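Local coordinates for M32 carboxypeptidase (Chitinophagaceae bacterium, PDB 7A03), which probably removes amino acids one at a time from the C-terminal ends of peptides, as a metal-dependent carboxypeptidase of the M32 family, at residues T434-Q439 / L456-N461; H155-L160 / I364-E369. All blocks are in the same frame, centred on the assembly; numbering follows the deposited sequence. Where two conformers were deposited one is given.

Contact 1 of 2, residues T434-Q439 / L456-N461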
loop_
_atom_site.group_PDB
_atom_site.type_symbol
_atom_site.label_atom_id
_atom_site.label_comp_id
_atom_site.label_asym_id
_atom_site.label_seq_id
_atom_site.Cartn_x
_atom_site.Cartn_y
_atom_site.Cartn_z
ATOM N N THR A 434 14.311 -12.190 0.957
ATOM C CA THR A 434 15.241 -13.223 0.534
ATOM C C THR A 434 16.644 -12.653 0.400
ATOM O O THR A 434 17.619 -13.267 0.861
ATOM C CB THR A 434 14.735 -13.848 -0.761
ATOM O OG1 THR A 434 13.497 -14.512 -0.487
ATOM C CG2 THR A 434 15.725 -14.869 -1.317
ATOM N N THR A 435 16.758 -11.433 -0.132
ATOM C CA THR A 435 18.085 -10.849 -0.263
ATOM C C THR A 435 18.674 -10.572 1.111
ATOM O O THR A 435 19.859 -10.855 1.352
ATOM C CB THR A 435 18.021 -9.587 -1.122
ATOM O OG1 THR A 435 17.570 -9.943 -2.438
ATOM C CG2 THR A 435 19.401 -8.943 -1.232
ATOM N N ALA A 436 17.851 -10.067 2.039
ATOM C CA ALA A 436 18.357 -9.844 3.388
ATOM C C ALA A 436 18.842 -11.149 4.000
ATOM O O ALA A 436 19.890 -11.175 4.654
ATOM C CB ALA A 436 17.305 -9.167 4.268
ATOM N N GLN A 437 18.137 -12.256 3.727
ATOM C CA GLN A 437 18.554 -13.533 4.303
ATOM C C GLN A 437 19.912 -13.957 3.768
ATOM O O GLN A 437 20.658 -14.657 4.467
ATOM C CB GLN A 437 17.508 -14.611 4.026
ATOM C CG GLN A 437 16.207 -14.442 4.780
ATOM C CD GLN A 437 15.193 -15.482 4.336
ATOM O OE1 GLN A 437 14.733 -15.450 3.202
ATOM N NE2 GLN A 437 14.862 -16.419 5.219
ATOM N N LYS A 438 20.248 -13.528 2.546
ATOM C CA LYS A 438 21.559 -13.775 1.957
ATOM C C LYS A 438 22.604 -12.825 2.525
ATOM O O LYS A 438 23.746 -13.231 2.772
ATOM C CB LYS A 438 21.453 -13.581 0.441
ATOM C CG LYS A 438 22.627 -14.080 -0.388
ATOM C CD LYS A 438 22.807 -13.205 -1.626
ATOM C CE LYS A 438 23.757 -13.838 -2.635
ATOM N NZ LYS A 438 25.003 -14.360 -2.006
ATOM N N GLN A 439 22.233 -11.563 2.758
ATOM C CA GLN A 439 23.249 -10.550 3.019
ATOM C C GLN A 439 23.547 -10.355 4.498
ATOM O O GLN A 439 24.631 -9.860 4.839
ATOM C CB GLN A 439 22.843 -9.218 2.385
ATOM C CG GLN A 439 22.925 -9.200 0.866
ATOM C CD GLN A 439 22.488 -7.849 0.292
ATOM O OE1 GLN A 439 22.048 -6.964 1.030
ATOM N NE2 GLN A 439 22.594 -7.691 -1.024
ATOM N N LEU A 456 16.032 -4.644 10.895
ATOM C CA LEU A 456 15.759 -3.209 10.831
ATOM C C LEU A 456 17.001 -2.453 10.378
ATOM O O LEU A 456 16.911 -1.540 9.557
ATOM C CB LEU A 456 15.256 -2.678 12.177
ATOM C CG LEU A 456 14.971 -1.171 12.146
ATOM C CD1 LEU A 456 13.942 -0.838 11.089
ATOM C CD2 LEU A 456 14.510 -0.716 13.521
ATOM N N GLU A 457 18.169 -2.828 10.900
ATOM C CA GLU A 457 19.417 -2.222 10.454
ATOM C C GLU A 457 19.617 -2.391 8.950
ATOM O O GLU A 457 20.004 -1.439 8.256
ATOM C CB GLU A 457 20.585 -2.830 11.229
ATOM C CG GLU A 457 21.933 -2.255 10.841
ATOM C CD GLU A 457 23.081 -2.913 11.560
ATOM O OE1 GLU A 457 23.041 -4.147 11.758
ATOM O OE2 GLU A 457 24.017 -2.188 11.945
ATOM N N TRP A 458 19.379 -3.598 8.421
ATOM C CA TRP A 458 19.521 -3.786 6.977
ATOM C C TRP A 458 18.582 -2.862 6.200
ATOM O O TRP A 458 18.984 -2.226 5.211
ATOM C CB TRP A 458 19.294 -5.260 6.628
ATOM C CG TRP A 458 19.545 -5.581 5.197
ATOM C CD1 TRP A 458 20.739 -5.927 4.623
ATOM C CD2 TRP A 458 18.570 -5.610 4.147
ATOM N NE1 TRP A 458 20.563 -6.164 3.280
ATOM C CE2 TRP A 458 19.242 -5.970 2.963
ATOM C CE3 TRP A 458 17.192 -5.353 4.091
ATOM C CZ2 TRP A 458 18.589 -6.092 1.746
ATOM C CZ3 TRP A 458 16.540 -5.479 2.877
ATOM C CH2 TRP A 458 17.245 -5.839 1.716
ATOM N N LEU A 459 17.335 -2.762 6.642
ATOM C CA LEU A 459 16.390 -1.869 5.977
ATOM C C LEU A 459 16.830 -0.413 6.085
ATOM O O LEU A 459 16.666 0.366 5.140
ATOM C CB LEU A 459 14.999 -2.071 6.570
ATOM C CG LEU A 459 14.381 -3.451 6.343
ATOM C CD1 LEU A 459 13.172 -3.626 7.271
ATOM C CD2 LEU A 459 13.991 -3.650 4.877
ATOM N N ARG A 460 17.356 -0.024 7.251
ATOM C CA ARG A 460 17.761 1.354 7.477
ATOM C C ARG A 460 19.014 1.715 6.697
ATOM O O ARG A 460 19.248 2.899 6.441
ATOM C CB ARG A 460 17.994 1.575 8.971
ATOM C CG ARG A 460 16.711 1.655 9.779
ATOM C CD ARG A 460 16.070 3.051 9.666
ATOM N NE ARG A 460 14.686 3.050 10.119
ATOM C CZ ARG A 460 14.315 3.135 11.390
ATOM N NH1 ARG A 460 15.226 3.252 12.346
ATOM N NH2 ARG A 460 13.033 3.132 11.700
ATOM N N ASN A 461 19.835 0.724 6.325
ATOM C CA ASN A 461 21.001 0.968 5.475
ATOM C C ASN A 461 20.689 0.879 3.988
ATOM O O ASN A 461 21.379 1.516 3.176
ATOM C CB ASN A 461 22.121 -0.024 5.802
ATOM C CG ASN A 461 22.717 0.213 7.180
ATOM O OD1 ASN A 461 22.642 1.314 7.719
ATOM N ND2 ASN A 461 23.321 -0.819 7.747
#

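Contact 2 of 2, residues H155-L160 / I364-E369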
loop_
_atom_site.group_PDB
_atom_site.type_symbol
_atom_site.label_atom_id
_atom_site.label_comp_id
_atom_site.label_asym_id
_atom_site.label_seq_id
_atom_site.Cartn_x
_atom_site.Cartn_y
_atom_site.Cartn_z
ATOM N N HIS A 155 0.731 2.181 -24.687
ATOM C CA HIS A 155 -0.598 1.926 -24.145
ATOM C C HIS A 155 -1.019 3.109 -23.279
ATOM O O HIS A 155 -0.249 3.532 -22.400
ATOM C CB HIS A 155 -0.604 0.632 -23.320
ATOM C CG HIS A 155 -1.975 0.085 -23.068
ATOM N ND1 HIS A 155 -2.905 0.738 -22.289
ATOM C CD2 HIS A 155 -2.576 -1.051 -23.496
ATOM C CE1 HIS A 155 -4.019 0.031 -22.246
ATOM N NE2 HIS A 155 -3.846 -1.061 -22.968
ATOM N N PRO A 156 -2.219 3.658 -23.496
ATOM C CA PRO A 156 -2.652 4.821 -22.694
ATOM C C PRO A 156 -2.675 4.568 -21.203
ATOM O O PRO A 156 -2.386 5.485 -20.423
ATOM C CB PRO A 156 -4.069 5.109 -23.212
ATOM C CG PRO A 156 -4.473 3.874 -23.995
ATOM C CD PRO A 156 -3.208 3.280 -24.522
ATOM N N TYR A 157 -3.022 3.348 -20.787
ATOM C CA TYR A 157 -3.034 3.012 -19.367
ATOM C C TYR A 157 -1.676 3.254 -18.704
ATOM O O TYR A 157 -1.630 3.519 -17.500
ATOM C CB TYR A 157 -3.500 1.557 -19.230
ATOM C CG TYR A 157 -3.753 1.046 -17.832
ATOM C CD1 TYR A 157 -4.464 1.791 -16.899
ATOM C CD2 TYR A 157 -3.294 -0.204 -17.459
ATOM C CE1 TYR A 157 -4.699 1.292 -15.630
ATOM C CE2 TYR A 157 -3.514 -0.697 -16.195
ATOM C CZ TYR A 157 -4.212 0.050 -15.287
ATOM O OH TYR A 157 -4.431 -0.462 -14.037
ATOM N N ASN A 158 -0.582 3.229 -19.474
ATOM C CA ASN A 158 0.738 3.509 -18.914
ATOM C C ASN A 158 0.798 4.885 -18.282
ATOM O O ASN A 158 1.576 5.103 -17.345
ATOM C CB ASN A 158 1.803 3.427 -19.999
ATOM C CG ASN A 158 2.086 2.004 -20.415
ATOM O OD1 ASN A 158 1.716 1.063 -19.705
ATOM N ND2 ASN A 158 2.742 1.833 -21.556
ATOM N N ALA A 159 0.014 5.835 -18.796
ATOM C CA ALA A 159 0.024 7.171 -18.205
ATOM C C ALA A 159 -0.507 7.135 -16.781
ATOM O O ALA A 159 -0.006 7.852 -15.900
ATOM C CB ALA A 159 -0.787 8.144 -19.064
ATOM N N LEU A 160 -1.507 6.285 -16.528
ATOM C CA LEU A 160 -2.093 6.218 -15.197
ATOM C C LEU A 160 -1.258 5.332 -14.276
ATOM O O LEU A 160 -1.017 5.696 -13.118
ATOM C CB LEU A 160 -3.543 5.735 -15.299
ATOM C CG LEU A 160 -4.407 6.547 -16.284
ATOM C CD1 LEU A 160 -5.849 6.068 -16.257
ATOM C CD2 LEU A 160 -4.351 8.015 -15.921
ATOM N N ILE A 364 -7.202 -9.211 -11.664
ATOM C CA ILE A 364 -8.487 -8.974 -12.306
ATOM C C ILE A 364 -8.707 -7.479 -12.457
ATOM O O ILE A 364 -9.038 -6.993 -13.550
ATOM C CB ILE A 364 -9.612 -9.671 -11.525
ATOM C CG1 ILE A 364 -9.503 -11.185 -11.725
ATOM C CG2 ILE A 364 -10.963 -9.142 -11.984
ATOM C CD1 ILE A 364 -10.226 -11.987 -10.678
ATOM N N ARG A 365 -8.403 -6.718 -11.398
ATOM C CA ARG A 365 -8.571 -5.271 -11.479
ATOM C C ARG A 365 -7.642 -4.696 -12.536
ATOM O O ARG A 365 -8.048 -3.846 -13.351
ATOM C CB ARG A 365 -8.345 -4.640 -10.100
ATOM C CG ARG A 365 -9.494 -4.931 -9.119
ATOM C CD ARG A 365 -9.017 -4.899 -7.664
ATOM N NE ARG A 365 -10.085 -5.126 -6.687
ATOM C CZ ARG A 365 -10.699 -6.298 -6.487
ATOM N NH1 ARG A 365 -10.367 -7.363 -7.201
ATOM N NH2 ARG A 365 -11.645 -6.418 -5.562
ATOM N N TYR A 366 -6.418 -5.233 -12.612
ATOM C CA TYR A 366 -5.487 -4.732 -13.608
ATOM C C TYR A 366 -6.047 -4.954 -15.006
ATOM O O TYR A 366 -6.140 -4.011 -15.813
ATOM C CB TYR A 366 -4.112 -5.376 -13.400
ATOM C CG TYR A 366 -3.156 -5.200 -14.537
ATOM C CD1 TYR A 366 -2.493 -3.999 -14.744
ATOM C CD2 TYR A 366 -2.902 -6.253 -15.406
ATOM C CE1 TYR A 366 -1.630 -3.848 -15.799
ATOM C CE2 TYR A 366 -2.017 -6.108 -16.471
ATOM C CZ TYR A 366 -1.386 -4.893 -16.649
ATOM O OH TYR A 366 -0.504 -4.709 -17.684
ATOM N N GLU A 367 -6.536 -6.171 -15.279
ATOM C CA GLU A 367 -6.972 -6.432 -16.645
ATOM C C GLU A 367 -8.166 -5.560 -16.976
ATOM O O GLU A 367 -8.223 -4.946 -18.054
ATOM C CB GLU A 367 -7.278 -7.913 -16.880
ATOM C CG GLU A 367 -6.133 -8.869 -16.541
ATOM C CD GLU A 367 -4.914 -8.741 -17.451
ATOM O OE1 GLU A 367 -5.025 -8.163 -18.555
ATOM O OE2 GLU A 367 -3.834 -9.236 -17.054
ATOM N N ILE A 368 -9.068 -5.396 -16.006
ATOM C CA ILE A 368 -10.260 -4.608 -16.261
ATOM C C ILE A 368 -9.874 -3.161 -16.492
ATOM O O ILE A 368 -10.310 -2.537 -17.471
ATOM C CB ILE A 368 -11.270 -4.781 -15.115
ATOM C CG1 ILE A 368 -11.978 -6.127 -15.252
ATOM C CG2 ILE A 368 -12.263 -3.619 -15.083
ATOM C CD1 ILE A 368 -12.794 -6.499 -14.057
ATOM N N GLU A 369 -8.982 -2.626 -15.648
ATOM C CA GLU A 369 -8.618 -1.231 -15.837
ATOM C C GLU A 369 -7.954 -1.053 -17.181
ATOM O O GLU A 369 -8.260 -0.098 -17.915
ATOM C CB GLU A 369 -7.717 -0.729 -14.714
ATOM C CG GLU A 369 -8.473 -0.434 -13.449
ATOM C CD GLU A 369 -7.600 0.115 -12.365
ATOM O OE1 GLU A 369 -6.435 0.456 -12.656
ATOM O OE2 GLU A 369 -8.084 0.203 -11.222
#

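Contact 1 of 2, residues T434-Q439 / L456-N461
Thr435, Ala436 and Gln439 of one helix all meet a single side chain of the other, the indole of Trp458. Thr435 gives the loosest of the three contacts: its methyl CG2 comes obliquely to within 4.2 Å of Trp458 CZ2, while its hydroxyl is tied back to Gln431 O, one turn earlier. Ala436 follows with a CH-pi contact, its CB lying over the face of the indole, 3.7 Å from the centroid of the six-membered ring of Trp458 and almost on the ring normal. The contact joins helices 420-439 and 453-462 of the largely helical M32 fold; the axes of segments 434-439 and 456-461 approach to 11.0 Å, with their N-to-C directions at 107°, a gap bridged by the long indole, which chi1 of -174° swings clear of its own backbone N toward the other helix. Gln439, in the last turn of its helix, meets the ring's edge: Trp458 NE1 donates to Gln439 OE1 over 2.8 Å, with the acceptor almost exactly in the indole plane. With a leucine in place of Trp458, Gln439 OE1 would probably lose its N-H partner and the Ala436 methyl the ring face it packs on. The glutamine amide is turned 61° from the indole plane, and Gln439 NE2 is held by Ile479 O of helix 472-480.

Contact 2 of 2, residues H155-L160 / I364-E369
Tyr157 and Glu369 bring the two backbones nearest, their CA atoms 7.9 Å apart where segment 155-160 comes up to helix 358-374. The tyrosine carries the whole contact from its side, its ring thrown away from its own backbone N and out toward the longer helix. At its end Tyr157 OH donates to Glu369 OE1 over 2.6 Å, meeting the carboxylate on its anti side and 28° out of its plane. Ring and carboxylate stand almost perpendicular, at 88°, and the glutamate's own backbone carbon lies over one face of the phenol, with Glu369 CB 3.6 Å from Tyr157 CZ. The same OE1 also accepts from Gly417 N, while OE2 takes the indole N-H of Trp411; these three donors satisfy a buried carboxylate and would tend to stabilise its negative charge. Tyr366 comes to the edge of the Tyr157 ring, its CE1 3.7 Å from Tyr157 CE2, with the two ring planes inclined at 46°. Its hydroxyl bonds to Asp174, and its ring stacks on Phe177. On the N-terminal side of Tyr157, in one of the two conformers deposited for His155, His155 ND1 accepts from Tyr157 N at 3.0 Å, a capping bond at the turn into the helix, and His155 NE2 is hydrogen-bonded to Asp374. The Tyr157 side chain spans from the short helix 157-164 to helix 358-374, where it also touches Lys370 and Ile373; helix 170-192 holds the far end of Tyr366, and helix 129-150 lies against Ala159 and Leu160.

How the contacts relate
Both contacts illustrate how one large aromatic residue can bridge two helices with its ring and polar atom together, yet they share no helix, and their nearest atoms are about 24 Å apart. Both are buried; contact 1 differs in that one of its four touching residues, Gln439, is exposed. Contact 2 joins parts of the chain more than 200 residues apart, whereas contact 1 links helices close in sequence. The chemistry differs too. In contact 1 a neutral amide accepts the bond and a methyl group lies over one face of the ring; in contact 2 the acceptor is a carboxylate shared with further donors, and the ring meets a second tyrosine at its edge and the glutamate's backbone over one face.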